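Local coordinates for putative DNA-binding protein (Ralstonia eutropha, PDB 3HWU), which is of unknown function but has a PCC (DUF296) domain and may bind DNA, at residues E73-T78 against H93-D98; V44-M49 against S117-V122; A52-Y57 against G106-L111. All coordinates share one frame; numbering follows the deposited sequence.

Contact 1 of 3, residues E73-T78 against H93-D98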
loop_
_atom_site.group_PDB
_atom_site.type_symbol
_atom_site.label_atom_id
_atom_site.label_comp_id
_atom_site.label_asym_id
_atom_site.label_seq_id
_atom_site.Cartn_x
_atom_site.Cartn_y
_atom_site.Cartn_z
ATOM N N GLU A 73 10.852 -8.376 7.634
ATOM C CA GLU A 73 10.132 -8.192 6.364
ATOM C C GLU A 73 9.381 -6.877 6.411
ATOM O O GLU A 73 8.758 -6.569 7.421
ATOM C CB GLU A 73 9.155 -9.341 6.127
ATOM C CG GLU A 73 9.829 -10.701 5.787
ATOM C CD GLU A 73 10.420 -10.775 4.386
ATOM O OE1 GLU A 73 10.501 -9.758 3.694
ATOM O OE2 GLU A 73 10.796 -11.900 3.971
HETATM N N MSE A 74 9.469 -6.091 5.362
HETATM C CA MSE A 74 8.675 -4.898 5.214
HETATM C C MSE A 74 7.448 -5.194 4.372
HETATM O O MSE A 74 7.521 -5.415 3.155
HETATM C CB MSE A 74 9.478 -3.776 4.589
HETATM C CG MSE A 74 8.711 -2.477 4.584
HETATM SE SE MSE A 74 9.692 -0.957 4.048
HETATM C CE MSE A 74 9.768 -1.402 2.086
ATOM N N ALA A 75 6.341 -5.368 5.081
ATOM C CA ALA A 75 5.084 -5.773 4.473
ATOM C C ALA A 75 4.513 -4.704 3.535
ATOM O O ALA A 75 3.856 -5.008 2.558
ATOM C CB ALA A 75 4.047 -6.150 5.576
ATOM N N ASN A 76 4.802 -3.433 3.847
ATOM C CA ASN A 76 4.456 -2.321 2.961
ATOM C C ASN A 76 5.234 -1.105 3.354
ATOM O O ASN A 76 5.465 -0.900 4.535
ATOM C CB ASN A 76 2.940 -2.013 3.053
ATOM C CG ASN A 76 2.604 -0.703 2.355
ATOM O OD1 ASN A 76 2.640 0.367 3.014
ATOM N ND2 ASN A 76 2.307 -0.730 1.018
HETATM N N MSE A 77 5.592 -0.321 2.350
HETATM C CA MSE A 77 5.968 1.068 2.520
HETATM C C MSE A 77 5.063 1.899 1.615
HETATM O O MSE A 77 4.763 1.456 0.496
HETATM C CB MSE A 77 7.424 1.235 2.065
HETATM C CG MSE A 77 7.952 2.681 2.135
HETATM SE SE MSE A 77 9.889 2.822 1.851
HETATM C CE MSE A 77 9.970 2.276 0.012
ATOM N N THR A 78 4.665 3.083 2.085
ATOM C CA THR A 78 3.849 4.007 1.311
ATOM C C THR A 78 4.428 5.383 1.569
ATOM O O THR A 78 4.704 5.725 2.716
ATOM C CB THR A 78 2.363 3.940 1.734
ATOM O OG1 THR A 78 1.897 2.593 1.603
ATOM C CG2 THR A 78 1.475 4.826 0.867
ATOM N N HIS A 93 6.102 5.994 5.287
ATOM C CA HIS A 93 5.665 5.149 6.392
ATOM C C HIS A 93 5.909 3.693 5.989
ATOM O O HIS A 93 5.924 3.343 4.796
ATOM C CB HIS A 93 4.182 5.359 6.721
ATOM C CG HIS A 93 3.848 6.703 7.295
ATOM N ND1 HIS A 93 2.599 6.986 7.793
ATOM C CD2 HIS A 93 4.571 7.832 7.469
ATOM C CE1 HIS A 93 2.601 8.198 8.307
ATOM N NE2 HIS A 93 3.790 8.728 8.146
ATOM N N GLY A 94 5.996 2.809 6.981
ATOM C CA GLY A 94 6.144 1.409 6.726
ATOM C C GLY A 94 5.539 0.532 7.795
ATOM O O GLY A 94 5.303 0.980 8.899
ATOM N N THR A 95 5.390 -0.737 7.445
ATOM C CA THR A 95 4.877 -1.799 8.283
ATOM C C THR A 95 5.887 -2.962 8.154
ATOM O O THR A 95 6.167 -3.406 7.031
ATOM C CB THR A 95 3.480 -2.292 7.749
ATOM O OG1 THR A 95 2.582 -1.147 7.602
ATOM C CG2 THR A 95 2.893 -3.337 8.594
ATOM N N VAL A 96 6.439 -3.431 9.274
ATOM C CA VAL A 96 7.456 -4.497 9.324
ATOM C C VAL A 96 6.983 -5.619 10.228
ATOM O O VAL A 96 6.207 -5.390 11.163
ATOM C CB VAL A 96 8.858 -3.986 9.751
ATOM C CG1 VAL A 96 9.422 -2.989 8.714
ATOM C CG2 VAL A 96 8.863 -3.352 11.144
ATOM N N THR A 97 7.457 -6.821 9.941
ATOM C CA THR A 97 7.105 -7.998 10.709
ATOM C C THR A 97 8.349 -8.889 10.837
ATOM O O THR A 97 9.251 -8.857 9.985
ATOM C CB THR A 97 5.980 -8.817 10.035
ATOM O OG1 THR A 97 6.443 -9.316 8.775
ATOM C CG2 THR A 97 4.702 -7.972 9.818
ATOM N N ASP A 98 8.369 -9.713 11.880
ATOM C CA ASP A 98 9.503 -10.605 12.125
ATOM C C ASP A 98 9.020 -12.048 12.205
ATOM O O ASP A 98 7.972 -12.405 11.689
ATOM C CB ASP A 98 10.244 -10.197 13.401
ATOM C CG ASP A 98 9.416 -10.409 14.661
ATOM O OD1 ASP A 98 8.244 -10.830 14.549
ATOM O OD2 ASP A 98 9.948 -10.067 15.767
HETATM O O HOH W 1 3.182 0.939 5.692
#
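Met-74 and Val-96 meet on the core-facing side of two antiparallel strands, where Met-74 CB lies 4.2 Å from Val-96 CG1. The selenomethionine keeps CG anti to its backbone N (chi1 -173°) and stays extended at the next torsion, which carries the selenium towards Leu-111; the bend at chi3 turns only the terminal CE. Met-77 repeats this shape beside Gly-94: its CG packs 3.4 Å from His-93 O.

The other side is polar. Asn-76 OD1 accepts the hydroxyl of Thr-78 OG1 at 2.7 Å, in the carbonyl plane and on a lone pair, and lies 2.8 Å from a water that probably donates to it. That water is 2.9 Å from Thr-95 OG1 and so links the two strands. Thr-97 turns OG1 over Glu-73 CB, at 3.8 Å, while hydrogen-bonding to Gly-105 O of the second subunit; His-93 swings its ring outward, and its ND1 hydrogen-bonds to Met-74 O of the third subunit.

Between Met-74 and Asn-76 the register slips by one. Ala-75 N, at 2.8 Å, and Asn-76 N, at 3.5 Å, both make weak bonds to Thr-95 O. Two residues facing one define a classic beta bulge, here within the beta hairpin of strands 72-84 and 87-97.

Contact 2 of 3, residues V44-M49 against S117-V122; sequences VGIGFM and SCEITV
Val-44 and Thr-121 begin a regular antiparallel pairing, held by five backbone hydrogen bonds. Thr-121 N reaches Val-44 O at 2.8 Å and Val-44 N returns to Thr-121 O; Ile-46 and Glu-119 exchange a second pair of bonds, and Phe-48 N closes the series on Ser-117 O. Between these pairs stand Gly-45 and Gly-47, which occupy the non-hydrogen-bonded pairs with Ile-120 and Cys-118. The strands come close here: the CA atoms of Gly-47 and Cys-118 are 4.0 Å apart.

Apolar contact is modest. On one side, Met-49 folds back through two bends so that its CE lies 3.8 Å from Cys-118 SG, near Gly-47. On the other, Val-44 and Thr-121 lie side by side, CG2 of the valine 4.0 Å from CB of the threonine.

The polar ends find partners in a water and in a neighbouring subunit. A water sits 2.7 Å from Thr-121 OG1 and donates weakly to Val-44 O. The carboxylate of Glu-119 is gripped by the second subunit, through Ser-80, His-91 and a salt bridge to Arg-131. Ile-46 runs alongside it in van der Waals packing, with Ile-46 CD1 3.9 Å from Glu-119 OE1.

Strand 40-49 is thus held between strand 117-125 and strand 72-84, whose Met-74 and Met-77 backbones pair with Gly-47 and Gly-45, while the Cys-118 backbone hydrogen-bonds to Leu-19 of strand 14-20 beyond.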
loop_
_atom_site.group_PDB
_atom_site.type_symbol
_atom_site.label_atom_id
_atom_site.label_comp_id
_atom_site.label_asym_id
_atom_site.label_seq_id
_atom_site.Cartn_x
_atom_site.Cartn_y
_atom_site.Cartn_z
ATOM N N VAL A 44 4.968 3.120 -3.414
ATOM C CA VAL A 44 4.735 2.003 -2.507
ATOM C C VAL A 44 5.884 1.000 -2.690
ATOM O O VAL A 44 6.593 1.038 -3.690
ATOM C CB VAL A 44 3.394 1.271 -2.732
ATOM C CG1 VAL A 44 2.198 2.192 -2.371
ATOM C CG2 VAL A 44 3.251 0.766 -4.148
ATOM N N GLY A 45 6.115 0.129 -1.716
ATOM C CA GLY A 45 7.158 -0.853 -1.849
ATOM C C GLY A 45 7.101 -1.966 -0.819
ATOM O O GLY A 45 6.284 -1.920 0.097
ATOM N N ILE A 46 7.979 -2.962 -1.011
ATOM C CA ILE A 46 8.124 -4.108 -0.114
ATOM C C ILE A 46 9.600 -4.471 -0.091
ATOM O O ILE A 46 10.376 -4.057 -0.956
ATOM C CB ILE A 46 7.327 -5.369 -0.539
ATOM C CG1 ILE A 46 7.662 -5.823 -1.977
ATOM C CG2 ILE A 46 5.843 -5.133 -0.361
ATOM C CD1 ILE A 46 7.120 -7.200 -2.367
ATOM N N GLY A 47 10.010 -5.233 0.920
ATOM C CA GLY A 47 11.374 -5.788 0.899
ATOM C C GLY A 47 11.749 -6.418 2.216
ATOM O O GLY A 47 10.869 -6.653 3.029
ATOM N N PHE A 48 13.024 -6.693 2.422
ATOM C CA PHE A 48 13.551 -7.285 3.647
ATOM C C PHE A 48 14.680 -6.401 4.130
ATOM O O PHE A 48 15.594 -6.108 3.355
ATOM C CB PHE A 48 14.096 -8.696 3.419
ATOM C CG PHE A 48 14.583 -9.355 4.663
ATOM C CD1 PHE A 48 13.687 -9.794 5.594
ATOM C CD2 PHE A 48 15.907 -9.450 4.902
ATOM C CE1 PHE A 48 14.148 -10.390 6.780
ATOM C CE2 PHE A 48 16.394 -10.058 6.052
ATOM C CZ PHE A 48 15.527 -10.480 6.978
HETATM N N MSE A 49 14.558 -5.944 5.378
HETATM C CA MSE A 49 15.454 -4.929 5.956
HETATM C C MSE A 49 16.360 -5.480 7.054
HETATM O O MSE A 49 15.894 -6.123 7.983
HETATM C CB MSE A 49 14.625 -3.821 6.552
HETATM C CG MSE A 49 13.674 -3.134 5.559
HETATM SE SE MSE A 49 14.567 -2.340 4.065
HETATM C CE MSE A 49 13.174 -2.649 2.795
ATOM N N SER A 117 15.967 -7.786 -0.947
ATOM C CA SER A 117 15.869 -6.654 -1.887
ATOM C C SER A 117 14.753 -5.726 -1.426
ATOM O O SER A 117 14.073 -6.025 -0.436
ATOM C CB SER A 117 15.598 -7.165 -3.307
ATOM O OG SER A 117 14.400 -7.892 -3.368
ATOM N N CYS A 118 14.540 -4.635 -2.138
ATOM C CA CYS A 118 13.405 -3.751 -1.898
ATOM C C CYS A 118 12.878 -3.317 -3.262
ATOM O O CYS A 118 13.621 -2.692 -4.026
ATOM C CB CYS A 118 13.813 -2.557 -1.007
ATOM S SG CYS A 118 12.521 -1.362 -0.761
ATOM N N GLU A 119 11.617 -3.636 -3.550
ATOM C CA GLU A 119 10.930 -3.267 -4.782
ATOM C C GLU A 119 10.116 -2.016 -4.493
ATOM O O GLU A 119 9.352 -2.005 -3.536
ATOM C CB GLU A 119 9.995 -4.371 -5.255
ATOM C CG GLU A 119 10.692 -5.689 -5.558
ATOM C CD GLU A 119 9.750 -6.840 -5.849
ATOM O OE1 GLU A 119 8.535 -6.612 -5.930
ATOM O OE2 GLU A 119 10.255 -7.966 -6.022
ATOM N N ILE A 120 10.291 -0.963 -5.298
ATOM C CA ILE A 120 9.615 0.312 -5.070
ATOM C C ILE A 120 8.965 0.762 -6.366
ATOM O O ILE A 120 9.666 0.955 -7.384
ATOM C CB ILE A 120 10.555 1.428 -4.539
ATOM C CG1 ILE A 120 11.398 0.941 -3.358
ATOM C CG2 ILE A 120 9.708 2.663 -4.156
ATOM C CD1 ILE A 120 12.545 1.893 -2.978
ATOM N N THR A 121 7.658 1.015 -6.307
ATOM C CA THR A 121 6.867 1.451 -7.468
ATOM C C THR A 121 6.613 2.956 -7.322
ATOM O O THR A 121 5.936 3.354 -6.354
ATOM C CB THR A 121 5.528 0.682 -7.477
ATOM O OG1 THR A 121 5.864 -0.704 -7.551
ATOM C CG2 THR A 121 4.659 1.138 -8.620
ATOM N N VAL A 122 7.173 3.775 -8.224
ATOM C CA VAL A 122 7.160 5.225 -8.102
ATOM C C VAL A 122 6.279 5.805 -9.217
ATOM O O VAL A 122 6.478 5.500 -10.418
ATOM C CB VAL A 122 8.586 5.797 -8.231
ATOM C CG1 VAL A 122 8.576 7.340 -8.044
ATOM C CG2 VAL A 122 9.568 5.153 -7.231
HETATM O O HOH W 2 5.902 -1.988 -5.138
#

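Contact 3 of 3, residues A52-Y57 against G106-L111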
loop_
_atom_site.group_PDB
_atom_site.type_symbol
_atom_site.label_atom_id
_atom_site.label_comp_id
_atom_site.label_asym_id
_atom_site.label_seq_id
_atom_site.Cartn_x
_atom_site.Cartn_y
_atom_site.Cartn_z
ATOM N N ALA A 52 15.293 -1.185 10.291
ATOM C CA ALA A 52 14.269 -0.209 9.981
ATOM C C ALA A 52 14.049 0.589 11.260
ATOM O O ALA A 52 13.711 0.024 12.292
ATOM C CB ALA A 52 12.998 -0.876 9.505
ATOM N N THR A 53 14.156 1.903 11.154
ATOM C CA THR A 53 13.995 2.831 12.282
ATOM C C THR A 53 12.800 3.732 12.031
ATOM O O THR A 53 12.715 4.388 11.002
ATOM C CB THR A 53 15.268 3.651 12.512
ATOM O OG1 THR A 53 16.369 2.761 12.727
ATOM C CG2 THR A 53 15.125 4.615 13.690
ATOM N N PHE A 54 11.885 3.732 12.994
ATOM C CA PHE A 54 10.691 4.537 12.982
ATOM C C PHE A 54 10.797 5.616 14.047
ATOM O O PHE A 54 11.588 5.519 14.985
ATOM C CB PHE A 54 9.505 3.624 13.281
ATOM C CG PHE A 54 9.340 2.540 12.243
ATOM C CD1 PHE A 54 8.596 2.790 11.103
ATOM C CD2 PHE A 54 9.979 1.313 12.372
ATOM C CE1 PHE A 54 8.443 1.836 10.147
ATOM C CE2 PHE A 54 9.819 0.350 11.383
ATOM C CZ PHE A 54 9.056 0.635 10.267
ATOM N N GLY A 55 9.943 6.616 13.939
ATOM C CA GLY A 55 9.891 7.684 14.922
ATOM C C GLY A 55 8.452 8.050 15.229
ATOM O O GLY A 55 7.623 8.093 14.313
ATOM N N PHE A 56 8.135 8.347 16.498
ATOM C CA PHE A 56 6.831 8.848 16.899
ATOM C C PHE A 56 7.086 10.248 17.417
ATOM O O PHE A 56 7.787 10.470 18.419
ATOM C CB PHE A 56 6.144 7.970 17.942
ATOM C CG PHE A 56 4.704 8.276 18.097
ATOM C CD1 PHE A 56 3.768 7.826 17.181
ATOM C CD2 PHE A 56 4.252 9.021 19.163
ATOM C CE1 PHE A 56 2.430 8.137 17.327
ATOM C CE2 PHE A 56 2.910 9.317 19.320
ATOM C CZ PHE A 56 2.009 8.879 18.392
ATOM N N TYR A 57 6.506 11.234 16.753
ATOM C CA TYR A 57 6.874 12.617 17.025
ATOM C C TYR A 57 6.243 13.154 18.305
ATOM O O TYR A 57 5.058 12.969 18.552
ATOM C CB TYR A 57 6.459 13.505 15.863
ATOM C CG TYR A 57 7.102 14.879 15.886
ATOM C CD1 TYR A 57 8.456 15.032 15.644
ATOM C CD2 TYR A 57 6.362 16.022 16.131
ATOM C CE1 TYR A 57 9.051 16.279 15.654
ATOM C CE2 TYR A 57 6.938 17.266 16.133
ATOM C CZ TYR A 57 8.288 17.395 15.904
ATOM O OH TYR A 57 8.863 18.650 15.847
ATOM N N GLY A 106 5.160 2.648 11.356
ATOM C CA GLY A 106 4.808 4.051 11.427
ATOM C C GLY A 106 5.670 4.885 10.517
ATOM O O GLY A 106 5.976 4.477 9.377
ATOM N N HIS A 107 6.000 6.081 10.987
ATOM C CA HIS A 107 6.820 7.038 10.239
ATOM C C HIS A 107 8.274 6.572 10.191
ATOM O O HIS A 107 8.899 6.385 11.234
ATOM C CB HIS A 107 6.715 8.399 10.954
ATOM C CG HIS A 107 7.549 9.479 10.365
ATOM N ND1 HIS A 107 7.008 10.523 9.655
ATOM C CD2 HIS A 107 8.875 9.714 10.446
ATOM C CE1 HIS A 107 7.985 11.324 9.262
ATOM N NE2 HIS A 107 9.132 10.847 9.715
ATOM N N LEU A 108 8.809 6.403 8.977
ATOM C CA LEU A 108 10.164 5.962 8.785
ATOM C C LEU A 108 11.166 7.097 8.933
ATOM O O LEU A 108 11.037 8.151 8.299
ATOM C CB LEU A 108 10.349 5.306 7.400
ATOM C CG LEU A 108 9.811 3.887 7.280
ATOM C CD1 LEU A 108 9.580 3.531 5.796
ATOM C CD2 LEU A 108 10.801 2.861 7.951
ATOM N N LEU A 109 12.201 6.842 9.733
ATOM C CA LEU A 109 13.391 7.723 9.779
ATOM C C LEU A 109 14.488 7.195 8.894
ATOM O O LEU A 109 15.266 7.968 8.362
ATOM C CB LEU A 109 13.885 7.856 11.206
ATOM C CG LEU A 109 12.877 8.485 12.184
ATOM C CD1 LEU A 109 13.448 8.494 13.617
ATOM C CD2 LEU A 109 12.468 9.892 11.741
ATOM N N GLY A 110 14.600 5.895 8.712
ATOM C CA GLY A 110 15.639 5.315 7.851
ATOM C C GLY A 110 15.500 3.801 7.838
ATOM O O GLY A 110 14.869 3.220 8.727
ATOM N N LEU A 111 16.023 3.175 6.795
ATOM C CA LEU A 111 15.986 1.733 6.676
ATOM C C LEU A 111 16.982 1.280 5.629
ATOM O O LEU A 111 17.292 2.026 4.682
ATOM C CB LEU A 111 14.562 1.201 6.399
ATOM C CG LEU A 111 13.899 1.549 5.077
ATOM C CD1 LEU A 111 12.550 0.818 4.939
ATOM C CD2 LEU A 111 13.663 3.063 4.862
HETATM O O HOH W 3 5.501 6.496 13.753
#
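A classic beta bulge, in which Leu-109 and Gly-110 both face Thr-53, marks the place where strand 103-114 bends as it runs beside strand 51-58. Thr-53 O accepts two backbone protons there: Leu-109 N comes to 2.8 Å, tilted 22° from the carbonyl plane, and Gly-110 N makes a weak, longer bond. Thr-53 N answers with a nearly straight bond to Gly-110 O at 2.9 Å. Past the bulge, Gly-55 N binds His-107 O, and a water joins Gly-55 O to His-107 N, donating to the first and accepting from the second.

Phe-54 carries the side-chain contact. With CG beside the backbone N (chi1 -61°), its ring lies next to Leu-108, whose CD2 comes within 3.4 Å of Phe-54 CE1. Gly-106 O sits in the ring plane, at its edge, 3.6 Å from Phe-54 CD1, so two neighbours touch the ring, the Leu-108 branch obliquely and Gly-106 O at its edge. On the same side of the pairing, Ala-52 CB meets Leu-111 CB at 4.1 Å. Leu-109 leans the other way, its CD1 lying 3.9 Å from Gly-55 CA.

Further out, the His-107 ring stacks on Phe-64, and Phe-101 of the third subunit packs on Phe-54. Through the bend the strands stay joined by backbone bonds at Thr-53 and Gly-55. Polar backbone atoms are thus paired by the bulge and the water, while the apolar side chains of Phe-54, Leu-108 and Leu-111 pack on strands 72-84 and 87-97.

In the fold
The three contacts belong to one antiparallel sheet within the PCC domain. Strands 117-125, 40-49, 72-84, 87-97, 103-114 and 51-58 follow in that order across it, so contact 1 lies between contacts 2 and 3. Its centre is about 9 Å from that of contact 2 and about 11 Å from that of contact 3; the centres of contacts 2 and 3 are about 16 Å apart. Along the chain, contact 2 spans contact 3, which in turn spans the local hairpin of contact 1. Backbone bonds from Met-74 to Gly-47 and Gly-94 to Gly-106 join neighbours, and Leu-111 touches both Met-74 and Met-49. Each contact also meets other subunits, so the sheet helps build the trimer.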